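Long-range contact in gamma-glutamyl-gamma-aminobutyrate hydrolase PuuD (Escherichia coli, PDB 6VTV), which hydrolyses the gamma-glutamyl linkage of gamma-glutamyl-gamma-aminobutyrate, releasing 4-aminobutanoate and glutamate in the last step of putrescine degradation: residues L136-H145 with R203-A211. Sequence-based numbering, arbitrary orientation.
Sequences LCEQPELLEH and RSPDGLVEA. With MN (manganese (II) ion), chain D.
His145 and Glu210 meet at a manganese ion, His145 ND1 at 2.3 Å and Glu210 OE2 at 2.2 Å from it; His161, Ser185, His187 and a water also bind it. The site joins the loop 136-145 to the beta hairpin whose turn is Ser204-Gly207, within the class I glutamine amidotransferase fold. In the second shell, His145 NE2 donates to Asp206 OD2 at 2.9 Å, the acceptor lying 17° out of the ring plane. This bond takes the syn lone pair of OD2, while the backbone N of Leu143 reaches the anti one at 2.7 Å, nearly straight (169°). OD1 of this carboxylate accepts from Ser204 OG and, in an Asx turn, from Leu208 N; together these bonds should limit imidazole rotation. Packing is tight over one ring face, where Leu208 CD2 makes a CH-pi contact 3.6 Å from the centroid of the His145 ring, and Leu136 CD2 meets Leu208 CD1 at 3.8 Å, the side chains crossing at about a right angle. The solvent side is looser: exposed Leu143 comes nearest Pro205 at CD1 to CD, 4.1 Å, although its CG packs on Asp206 OD2. Opposite His145 ND1 on the metal, the bound water donates to Glu210 OE1 at 2.5 Å.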
loop_
_atom_site.group_PDB
_atom_site.type_symbol
_atom_site.label_atom_id
_atom_site.label_comp_id
_atom_site.label_asym_id
_atom_site.label_seq_id
_atom_site.Cartn_x
_atom_site.Cartn_y
_atom_site.Cartn_z
ATOM N N LEU B 136 6.578 -1.287 -29.609
ATOM C CA LEU B 136 7.960 -1.554 -29.996
ATOM C C LEU B 136 8.042 -2.660 -31.039
ATOM O O LEU B 136 8.934 -2.641 -31.896
ATOM C CB LEU B 136 8.791 -1.928 -28.769
ATOM C CG LEU B 136 9.017 -0.840 -27.716
ATOM C CD1 LEU B 136 9.687 -1.423 -26.481
ATOM C CD2 LEU B 136 9.839 0.308 -28.279
ATOM N N CYS B 137 7.122 -3.626 -30.988
ATOM C CA CYS B 137 7.141 -4.725 -31.943
ATOM C C CYS B 137 6.849 -4.276 -33.367
ATOM O O CYS B 137 7.117 -5.037 -34.302
ATOM C CB CYS B 137 6.135 -5.801 -31.522
ATOM S SG CYS B 137 4.419 -5.240 -31.490
ATOM N N GLU B 138 6.308 -3.077 -33.558
ATOM C CA GLU B 138 6.016 -2.555 -34.887
ATOM C C GLU B 138 7.168 -1.751 -35.476
ATOM O O GLU B 138 7.058 -1.275 -36.612
ATOM C CB GLU B 138 4.747 -1.698 -34.845
ATOM C CG GLU B 138 3.484 -2.509 -34.598
ATOM C CD GLU B 138 2.233 -1.655 -34.564
ATOM O OE1 GLU B 138 2.353 -0.411 -34.619
ATOM O OE2 GLU B 138 1.128 -2.229 -34.475
ATOM N N GLN B 139 8.262 -1.585 -34.735
ATOM C CA GLN B 139 9.454 -0.936 -35.257
ATOM C C GLN B 139 10.441 -2.011 -35.687
ATOM O O GLN B 139 10.977 -2.724 -34.826
ATOM C CB GLN B 139 10.080 -0.024 -34.203
ATOM C CG GLN B 139 9.071 0.714 -33.335
ATOM C CD GLN B 139 8.107 1.563 -34.144
ATOM O OE1 GLN B 139 8.503 2.234 -35.097
ATOM N NE2 GLN B 139 6.834 1.536 -33.764
ATOM N N PRO B 140 10.711 -2.170 -36.986
ATOM C CA PRO B 140 11.549 -3.300 -37.429
ATOM C C PRO B 140 12.991 -3.226 -36.957
ATOM O O PRO B 140 13.673 -4.258 -36.947
ATOM C CB PRO B 140 11.467 -3.225 -38.962
ATOM C CG PRO B 140 10.296 -2.332 -39.260
ATOM C CD PRO B 140 10.212 -1.372 -38.118
ATOM N N GLU B 141 13.474 -2.050 -36.563
ATOM C CA GLU B 141 14.877 -1.862 -36.218
ATOM C C GLU B 141 15.208 -2.273 -34.789
ATOM O O GLU B 141 16.375 -2.176 -34.392
ATOM C CB GLU B 141 15.278 -0.396 -36.424
ATOM C CG GLU B 141 14.398 0.611 -35.685
ATOM C CD GLU B 141 13.100 0.915 -36.412
ATOM O OE1 GLU B 141 12.268 1.663 -35.858
ATOM O OE2 GLU B 141 12.913 0.409 -37.538
ATOM N N LEU B 142 14.233 -2.732 -34.013
ATOM C CA LEU B 142 14.412 -2.955 -32.588
ATOM C C LEU B 142 14.390 -4.441 -32.253
ATOM O O LEU B 142 13.856 -5.268 -32.997
ATOM C CB LEU B 142 13.328 -2.227 -31.785
ATOM C CG LEU B 142 13.296 -0.707 -31.947
ATOM C CD1 LEU B 142 12.236 -0.089 -31.049
ATOM C CD2 LEU B 142 14.666 -0.117 -31.656
ATOM N N LEU B 143 14.986 -4.765 -31.108
ATOM C CA LEU B 143 14.927 -6.110 -30.565
ATOM C C LEU B 143 13.536 -6.391 -29.998
ATOM O O LEU B 143 12.689 -5.501 -29.878
ATOM C CB LEU B 143 15.977 -6.292 -29.468
ATOM C CG LEU B 143 17.414 -5.879 -29.790
ATOM C CD1 LEU B 143 18.223 -5.748 -28.509
ATOM C CD2 LEU B 143 18.061 -6.878 -30.732
ATOM N N GLU B 144 13.305 -7.649 -29.638
ATOM C CA GLU B 144 12.072 -8.027 -28.950
ATOM C C GLU B 144 12.260 -7.744 -27.467
ATOM O O GLU B 144 12.950 -8.482 -26.761
ATOM C CB GLU B 144 11.730 -9.491 -29.204
ATOM C CG GLU B 144 10.445 -9.944 -28.525
ATOM C CD GLU B 144 9.266 -9.044 -28.849
ATOM O OE1 GLU B 144 8.701 -9.172 -29.955
ATOM O OE2 GLU B 144 8.908 -8.204 -27.997
ATOM N N HIS B 145 11.651 -6.661 -26.989
ATOM C CA HIS B 145 11.805 -6.243 -25.603
ATOM C C HIS B 145 10.757 -6.842 -24.675
ATOM O O HIS B 145 10.888 -6.711 -23.454
ATOM C CB HIS B 145 11.765 -4.714 -25.513
ATOM C CG HIS B 145 13.010 -4.048 -26.014
ATOM N ND1 HIS B 145 14.106 -3.816 -25.209
ATOM C CD2 HIS B 145 13.336 -3.569 -27.239
ATOM C CE1 HIS B 145 15.051 -3.222 -25.916
ATOM N NE2 HIS B 145 14.609 -3.060 -27.150
ATOM N N ARG B 203 21.542 2.486 -23.265
ATOM C CA ARG B 203 20.806 2.081 -24.455
ATOM C C ARG B 203 21.017 0.596 -24.717
ATOM O O ARG B 203 22.102 0.057 -24.488
ATOM C CB ARG B 203 21.241 2.858 -25.705
ATOM C CG ARG B 203 21.023 4.356 -25.662
ATOM C CD ARG B 203 21.501 4.975 -26.968
ATOM N NE ARG B 203 21.337 6.425 -26.998
ATOM C CZ ARG B 203 20.278 7.046 -27.509
ATOM N NH1 ARG B 203 19.282 6.345 -28.033
ATOM N NH2 ARG B 203 20.218 8.370 -27.496
ATOM N N SER B 204 19.966 -0.056 -25.216
ATOM C CA SER B 204 20.098 -1.402 -25.747
ATOM C C SER B 204 20.844 -1.346 -27.082
ATOM O O SER B 204 20.968 -0.278 -27.683
ATOM C CB SER B 204 18.720 -2.041 -25.916
ATOM O OG SER B 204 17.751 -1.096 -26.338
ATOM N N PRO B 205 21.367 -2.482 -27.563
ATOM C CA PRO B 205 22.140 -2.456 -28.819
ATOM C C PRO B 205 21.355 -1.975 -30.032
ATOM O O PRO B 205 21.972 -1.712 -31.073
ATOM C CB PRO B 205 22.586 -3.914 -28.993
ATOM C CG PRO B 205 22.573 -4.475 -27.620
ATOM C CD PRO B 205 21.420 -3.810 -26.926
ATOM N N ASP B 206 20.032 -1.854 -29.941
ATOM C CA ASP B 206 19.219 -1.339 -31.035
ATOM C C ASP B 206 18.988 0.165 -30.941
ATOM O O ASP B 206 18.217 0.711 -31.737
ATOM C CB ASP B 206 17.875 -2.074 -31.090
ATOM C CG ASP B 206 17.130 -2.043 -29.764
ATOM O OD1 ASP B 206 17.592 -1.363 -28.824
ATOM O OD2 ASP B 206 16.075 -2.705 -29.664
ATOM N N GLY B 207 19.630 0.841 -29.990
ATOM C CA GLY B 207 19.487 2.271 -29.830
ATOM C C GLY B 207 18.367 2.711 -28.913
ATOM O O GLY B 207 18.280 3.906 -28.602
ATOM N N LEU B 208 17.509 1.792 -28.470
ATOM C CA LEU B 208 16.403 2.155 -27.593
ATOM C C LEU B 208 16.925 2.619 -26.240
ATOM O O LEU B 208 17.785 1.971 -25.637
ATOM C CB LEU B 208 15.455 0.971 -27.407
ATOM C CG LEU B 208 14.203 1.272 -26.579
ATOM C CD1 LEU B 208 13.171 2.025 -27.411
ATOM C CD2 LEU B 208 13.605 0.001 -25.996
ATOM N N VAL B 209 16.396 3.743 -25.761
ATOM C CA VAL B 209 16.791 4.262 -24.459
ATOM C C VAL B 209 16.236 3.347 -23.375
ATOM O O VAL B 209 15.022 3.122 -23.292
ATOM C CB VAL B 209 16.307 5.706 -24.274
ATOM C CG1 VAL B 209 16.570 6.168 -22.857
ATOM C CG2 VAL B 209 16.994 6.625 -25.275
ATOM N N GLU B 210 17.125 2.808 -22.542
ATOM C CA GLU B 210 16.739 1.898 -21.472
ATOM C C GLU B 210 16.922 2.496 -20.084
ATOM O O GLU B 210 16.538 1.860 -19.097
ATOM C CB GLU B 210 17.531 0.588 -21.580
ATOM C CG GLU B 210 17.048 -0.345 -22.682
ATOM C CD GLU B 210 16.073 -1.394 -22.177
ATOM O OE1 GLU B 210 16.129 -1.729 -20.976
ATOM O OE2 GLU B 210 15.251 -1.881 -22.981
ATOM N N ALA B 211 17.492 3.696 -19.979
ATOM C CA ALA B 211 17.685 4.344 -18.690
ATOM C C ALA B 211 17.876 5.839 -18.909
ATOM O O ALA B 211 18.551 6.248 -19.856
ATOM C CB ALA B 211 18.887 3.755 -17.942
HETATM MN MN MN D . 14.337 -3.871 -22.936
HETATM O O HOH W 1 14.664 -3.787 -20.664
#